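Local coordinates for hypothetical protein PA3499 (PDB 2IG8) that is of unknown function but belongs to the YjgF-like clan of small trimeric alpha/beta proteins, with three copies in its assembly, at residues E28-R42 and F121-D135. Sequence-based numbering, arbitrary orientation.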
# COMPACT_ATOMS: atom_id res chain seq x y z
N GLU B 28 0.41 -9.04 16.99
CA GLU B 28 -0.86 -8.32 17.20
C GLU B 28 -1.43 -7.78 15.89
O GLU B 28 -2.56 -7.31 15.85
CB GLU B 28 -0.65 -7.16 18.18
CG GLU B 28 -0.31 -7.59 19.62
CD GLU B 28 -1.44 -8.35 20.30
OE1 GLU B 28 -2.62 -8.12 19.99
OE2 GLU B 28 -1.15 -9.17 21.18
N GLU B 29 -0.64 -7.84 14.83
CA GLU B 29 -1.03 -7.28 13.53
C GLU B 29 -1.90 -8.25 12.75
O GLU B 29 -1.47 -9.37 12.49
CB GLU B 29 0.22 -6.95 12.72
CG GLU B 29 -0.08 -6.21 11.43
CD GLU B 29 -0.27 -4.70 11.63
OE1 GLU B 29 0.26 -4.15 12.63
OE2 GLU B 29 -0.90 -4.10 10.75
N LEU B 30 -3.11 -7.84 12.37
CA LEU B 30 -3.95 -8.65 11.46
C LEU B 30 -3.71 -8.22 10.02
O LEU B 30 -4.18 -7.17 9.58
CB LEU B 30 -5.43 -8.56 11.78
CG LEU B 30 -6.29 -9.61 11.06
CD1 LEU B 30 -5.86 -11.02 11.42
CD2 LEU B 30 -7.78 -9.37 11.38
N VAL B 31 -2.93 -9.01 9.32
CA VAL B 31 -2.58 -8.75 7.94
C VAL B 31 -3.67 -9.37 7.10
O VAL B 31 -3.98 -10.56 7.26
CB VAL B 31 -1.22 -9.37 7.58
CG1 VAL B 31 -0.88 -9.11 6.11
CG2 VAL B 31 -0.10 -8.87 8.54
N MET B 32 -4.25 -8.59 6.20
CA MET B 32 -5.39 -9.01 5.43
C MET B 32 -5.15 -8.79 3.96
O MET B 32 -4.55 -7.78 3.56
CB MET B 32 -6.64 -8.20 5.85
CG MET B 32 -7.15 -8.50 7.27
SD MET B 32 -8.54 -7.45 7.85
CE MET B 32 -7.57 -6.18 8.70
N SER B 33 -5.68 -9.69 3.14
CA SER B 33 -5.75 -9.49 1.72
C SER B 33 -6.77 -8.43 1.39
O SER B 33 -7.67 -8.13 2.17
CB SER B 33 -6.13 -10.80 1.00
OG SER B 33 -5.02 -11.70 0.98
N GLY B 34 -6.65 -7.88 0.18
CA GLY B 34 -7.63 -6.95 -0.32
C GLY B 34 -8.98 -7.62 -0.41
O GLY B 34 -9.09 -8.77 -0.87
N MET B 35 -10.00 -6.92 0.06
CA MET B 35 -11.35 -7.45 0.08
C MET B 35 -12.26 -6.75 -0.94
O MET B 35 -12.14 -5.55 -1.19
CB MET B 35 -11.93 -7.34 1.50
CG MET B 35 -11.34 -8.35 2.52
SD MET B 35 -11.77 -10.09 2.25
CE MET B 35 -10.13 -10.76 1.85
N THR B 36 -13.15 -7.54 -1.55
CA THR B 36 -14.07 -7.05 -2.55
C THR B 36 -15.48 -7.59 -2.23
O THR B 36 -15.64 -8.48 -1.37
CB THR B 36 -13.71 -7.52 -3.97
OG1 THR B 36 -14.10 -8.89 -4.12
CG2 THR B 36 -12.22 -7.36 -4.28
N ALA B 37 -16.47 -7.07 -2.95
CA ALA B 37 -17.85 -7.47 -2.74
C ALA B 37 -18.27 -8.69 -3.60
O ALA B 37 -19.43 -9.05 -3.64
CB ALA B 37 -18.81 -6.26 -2.95
N HIS B 38 -17.32 -9.35 -4.26
CA HIS B 38 -17.57 -10.60 -4.98
C HIS B 38 -17.58 -11.75 -3.95
O HIS B 38 -16.73 -11.80 -3.08
CB HIS B 38 -16.46 -10.83 -6.01
CG HIS B 38 -16.65 -12.05 -6.86
ND1 HIS B 38 -16.01 -13.24 -6.61
CD2 HIS B 38 -17.43 -12.27 -7.95
CE1 HIS B 38 -16.37 -14.14 -7.50
NE2 HIS B 38 -17.24 -13.59 -8.32
N PRO B 39 -18.47 -12.74 -4.11
CA PRO B 39 -19.45 -12.99 -5.18
C PRO B 39 -20.83 -12.35 -5.07
O PRO B 39 -21.62 -12.53 -5.99
CB PRO B 39 -19.57 -14.51 -5.18
CG PRO B 39 -19.38 -14.89 -3.73
CD PRO B 39 -18.37 -13.90 -3.19
N ALA B 40 -21.10 -11.59 -4.00
CA ALA B 40 -22.38 -10.92 -3.83
C ALA B 40 -22.70 -10.03 -5.05
O ALA B 40 -23.85 -9.97 -5.49
CB ALA B 40 -22.38 -10.10 -2.54
N THR B 41 -21.66 -9.36 -5.57
CA THR B 41 -21.78 -8.48 -6.74
C THR B 41 -22.21 -9.25 -7.99
O THR B 41 -22.96 -8.73 -8.80
CB THR B 41 -20.48 -7.74 -7.07
OG1 THR B 41 -19.34 -8.63 -7.01
CG2 THR B 41 -20.26 -6.56 -6.10
N ARG B 42 -21.73 -10.49 -8.15
CA ARG B 42 -22.13 -11.30 -9.31
C ARG B 42 -23.59 -11.72 -9.21
O ARG B 42 -24.37 -11.61 -10.19
CB ARG B 42 -21.21 -12.52 -9.49
CG ARG B 42 -21.63 -13.38 -10.67
CD ARG B 42 -20.46 -14.12 -11.29
NE ARG B 42 -19.48 -13.18 -11.80
CZ ARG B 42 -18.21 -13.47 -12.11
NH1 ARG B 42 -17.75 -14.71 -12.00
NH2 ARG B 42 -17.41 -12.50 -12.55
N PHE B 121 -12.73 -8.77 -10.80
CA PHE B 121 -13.99 -9.16 -11.45
C PHE B 121 -14.66 -7.93 -12.03
O PHE B 121 -14.57 -6.81 -11.46
CB PHE B 121 -14.90 -9.91 -10.48
CG PHE B 121 -14.29 -11.16 -9.95
CD1 PHE B 121 -14.19 -12.28 -10.74
CD2 PHE B 121 -13.78 -11.20 -8.67
CE1 PHE B 121 -13.62 -13.44 -10.26
CE2 PHE B 121 -13.19 -12.35 -8.18
CZ PHE B 121 -13.11 -13.46 -8.97
N PRO B 122 -15.33 -8.11 -13.18
CA PRO B 122 -15.85 -6.98 -13.91
C PRO B 122 -16.98 -6.24 -13.19
O PRO B 122 -17.18 -5.06 -13.44
CB PRO B 122 -16.31 -7.59 -15.24
CG PRO B 122 -16.55 -9.01 -14.94
CD PRO B 122 -15.58 -9.38 -13.89
N GLU B 123 -17.67 -6.91 -12.26
CA GLU B 123 -18.78 -6.26 -11.52
C GLU B 123 -18.29 -5.34 -10.40
O GLU B 123 -19.09 -4.56 -9.85
CB GLU B 123 -19.71 -7.32 -10.92
CG GLU B 123 -20.33 -8.26 -11.94
CD GLU B 123 -19.52 -9.52 -12.21
OE1 GLU B 123 -18.31 -9.59 -11.91
OE2 GLU B 123 -20.13 -10.47 -12.74
N LEU B 124 -17.00 -5.43 -10.05
CA LEU B 124 -16.44 -4.69 -8.92
C LEU B 124 -16.25 -3.20 -9.20
O LEU B 124 -15.79 -2.80 -10.29
CB LEU B 124 -15.11 -5.31 -8.48
CG LEU B 124 -15.12 -6.77 -8.03
CD1 LEU B 124 -13.69 -7.19 -7.56
CD2 LEU B 124 -16.17 -7.02 -6.94
N LEU B 125 -16.60 -2.39 -8.21
CA LEU B 125 -16.36 -0.95 -8.20
C LEU B 125 -15.30 -0.54 -7.16
O LEU B 125 -14.81 0.58 -7.21
CB LEU B 125 -17.65 -0.19 -7.87
CG LEU B 125 -18.76 -0.25 -8.91
CD1 LEU B 125 -20.09 0.36 -8.34
CD2 LEU B 125 -18.28 0.43 -10.18
N VAL B 126 -14.99 -1.44 -6.21
CA VAL B 126 -14.09 -1.10 -5.11
C VAL B 126 -13.41 -2.33 -4.51
O VAL B 126 -13.96 -3.44 -4.48
CB VAL B 126 -14.82 -0.26 -4.01
CG1 VAL B 126 -15.95 -1.08 -3.33
CG2 VAL B 126 -13.84 0.28 -2.94
N GLU B 127 -12.16 -2.13 -4.08
CA GLU B 127 -11.43 -3.09 -3.30
C GLU B 127 -10.74 -2.31 -2.18
O GLU B 127 -10.26 -1.20 -2.40
CB GLU B 127 -10.40 -3.83 -4.17
CG GLU B 127 -9.52 -4.78 -3.40
CD GLU B 127 -9.00 -5.97 -4.23
OE1 GLU B 127 -9.33 -6.10 -5.43
OE2 GLU B 127 -8.26 -6.78 -3.66
N ILE B 128 -10.74 -2.87 -0.98
CA ILE B 128 -10.11 -2.22 0.15
C ILE B 128 -9.06 -3.11 0.79
O ILE B 128 -9.32 -4.29 1.10
CB ILE B 128 -11.14 -1.76 1.19
CG1 ILE B 128 -12.13 -0.78 0.55
CG2 ILE B 128 -10.40 -1.17 2.41
CD1 ILE B 128 -13.30 -0.28 1.48
N ASP B 129 -7.88 -2.53 0.97
CA ASP B 129 -6.78 -3.15 1.69
C ASP B 129 -6.75 -2.55 3.09
O ASP B 129 -6.48 -1.35 3.24
CB ASP B 129 -5.47 -2.87 0.93
CG ASP B 129 -4.30 -3.75 1.38
OD1 ASP B 129 -4.47 -4.63 2.26
OD2 ASP B 129 -3.18 -3.53 0.86
N ALA B 130 -7.09 -3.36 4.09
CA ALA B 130 -7.31 -2.90 5.47
C ALA B 130 -6.12 -3.31 6.36
O ALA B 130 -5.61 -4.44 6.25
CB ALA B 130 -8.62 -3.46 6.07
N TRP B 131 -5.69 -2.39 7.21
CA TRP B 131 -4.63 -2.65 8.18
C TRP B 131 -5.22 -2.50 9.57
O TRP B 131 -5.94 -1.51 9.85
CB TRP B 131 -3.47 -1.66 8.00
CG TRP B 131 -2.94 -1.60 6.59
CD1 TRP B 131 -3.53 -0.99 5.52
CD2 TRP B 131 -1.72 -2.18 6.09
NE1 TRP B 131 -2.77 -1.15 4.40
CE2 TRP B 131 -1.65 -1.87 4.71
CE3 TRP B 131 -0.70 -2.93 6.67
CZ2 TRP B 131 -0.59 -2.28 3.91
CZ3 TRP B 131 0.38 -3.35 5.86
CH2 TRP B 131 0.42 -3.02 4.49
N ALA B 132 -4.94 -3.48 10.43
CA ALA B 132 -5.43 -3.50 11.81
C ALA B 132 -4.43 -4.14 12.77
O ALA B 132 -3.57 -4.94 12.37
CB ALA B 132 -6.78 -4.23 11.89
N ARG B 133 -4.55 -3.74 14.04
CA ARG B 133 -3.83 -4.31 15.18
C ARG B 133 -4.83 -4.63 16.28
O ARG B 133 -5.66 -3.78 16.62
CB ARG B 133 -2.91 -3.26 15.78
CG ARG B 133 -1.67 -3.02 15.04
CD ARG B 133 -0.85 -2.05 15.81
NE ARG B 133 -0.24 -2.69 16.97
CZ ARG B 133 0.90 -3.37 16.92
NH1 ARG B 133 1.55 -3.52 15.76
NH2 ARG B 133 1.40 -3.91 18.02
N LEU B 134 -4.72 -5.81 16.89
CA LEU B 134 -5.67 -6.23 17.92
C LEU B 134 -5.50 -5.51 19.27
O LEU B 134 -6.37 -5.62 20.15
CB LEU B 134 -5.54 -7.74 18.14
CG LEU B 134 -5.84 -8.61 16.91
CD1 LEU B 134 -5.69 -10.08 17.24
CD2 LEU B 134 -7.20 -8.32 16.37
N ASP B 135 -4.42 -4.76 19.44
CA ASP B 135 -4.09 -4.12 20.71
C ASP B 135 -4.34 -2.61 20.73
O ASP B 135 -3.81 -1.91 21.60
CB ASP B 135 -2.65 -4.45 21.09
CG ASP B 135 -1.63 -3.95 20.08
OD1 ASP B 135 -1.99 -3.62 18.93
OD2 ASP B 135 -0.45 -3.91 20.43
O HOH W 1 -2.61 -5.18 9.19
O HOH W 2 -3.22 -5.85 6.18
O HOH W 3 -8.48 -5.78 3.34
O HOH W 4 -16.33 -4.60 -4.29
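M35 and I128 form an antiparallel hydrogen-bonded pair in the middle of the mixed sheet of this YjgF-like fold, and the contact illustrates how water can continue a strand pairing where the backbones separate. M35 N reaches I128 O at 2.9 Å and I128 N returns a bond to M35 O. On one side of this pair, water 3 receives A130 N and donates to S33 O and I128 O; farther on, water 2 joins M32 N to A130 O. A single direct bond, L30 N to A132 O at 2.9 Å, crosses at the next step, its donor above the carbonyl plane; A132 N turns instead to water 1. In the widened part, M32 bends at its thioether so that CE lies 3.8 Å from A132 CB, on the face where helix 53-70 packs against L30, I128 and A132.

E29 OE1 and R133 NH1 make a long, weak salt bridge, while R133 grips D135 side-on with NE and NH2; E29 OE2 also bonds Y79 OH, and D135 OD2 bonds T2 OG1 of the third subunit. At the far end, the H38 and F121 rings stack face to face, centroids 3.7 Å apart and planes at 17°, with P39 CB over the opposite histidine face. H38 CG stands anti to the backbone N (chi1 -177°), which carries the imidazole across to the phenyl. K91 of the second subunit adds a cation-pi contact to F121. Beside the stack, H38 NE2 lies over the R42 guanidinium, whose NE meets E123 OE2 at 2.9 Å while NH2 takes the syn lone pair of E123 OE1 at 3.1 Å.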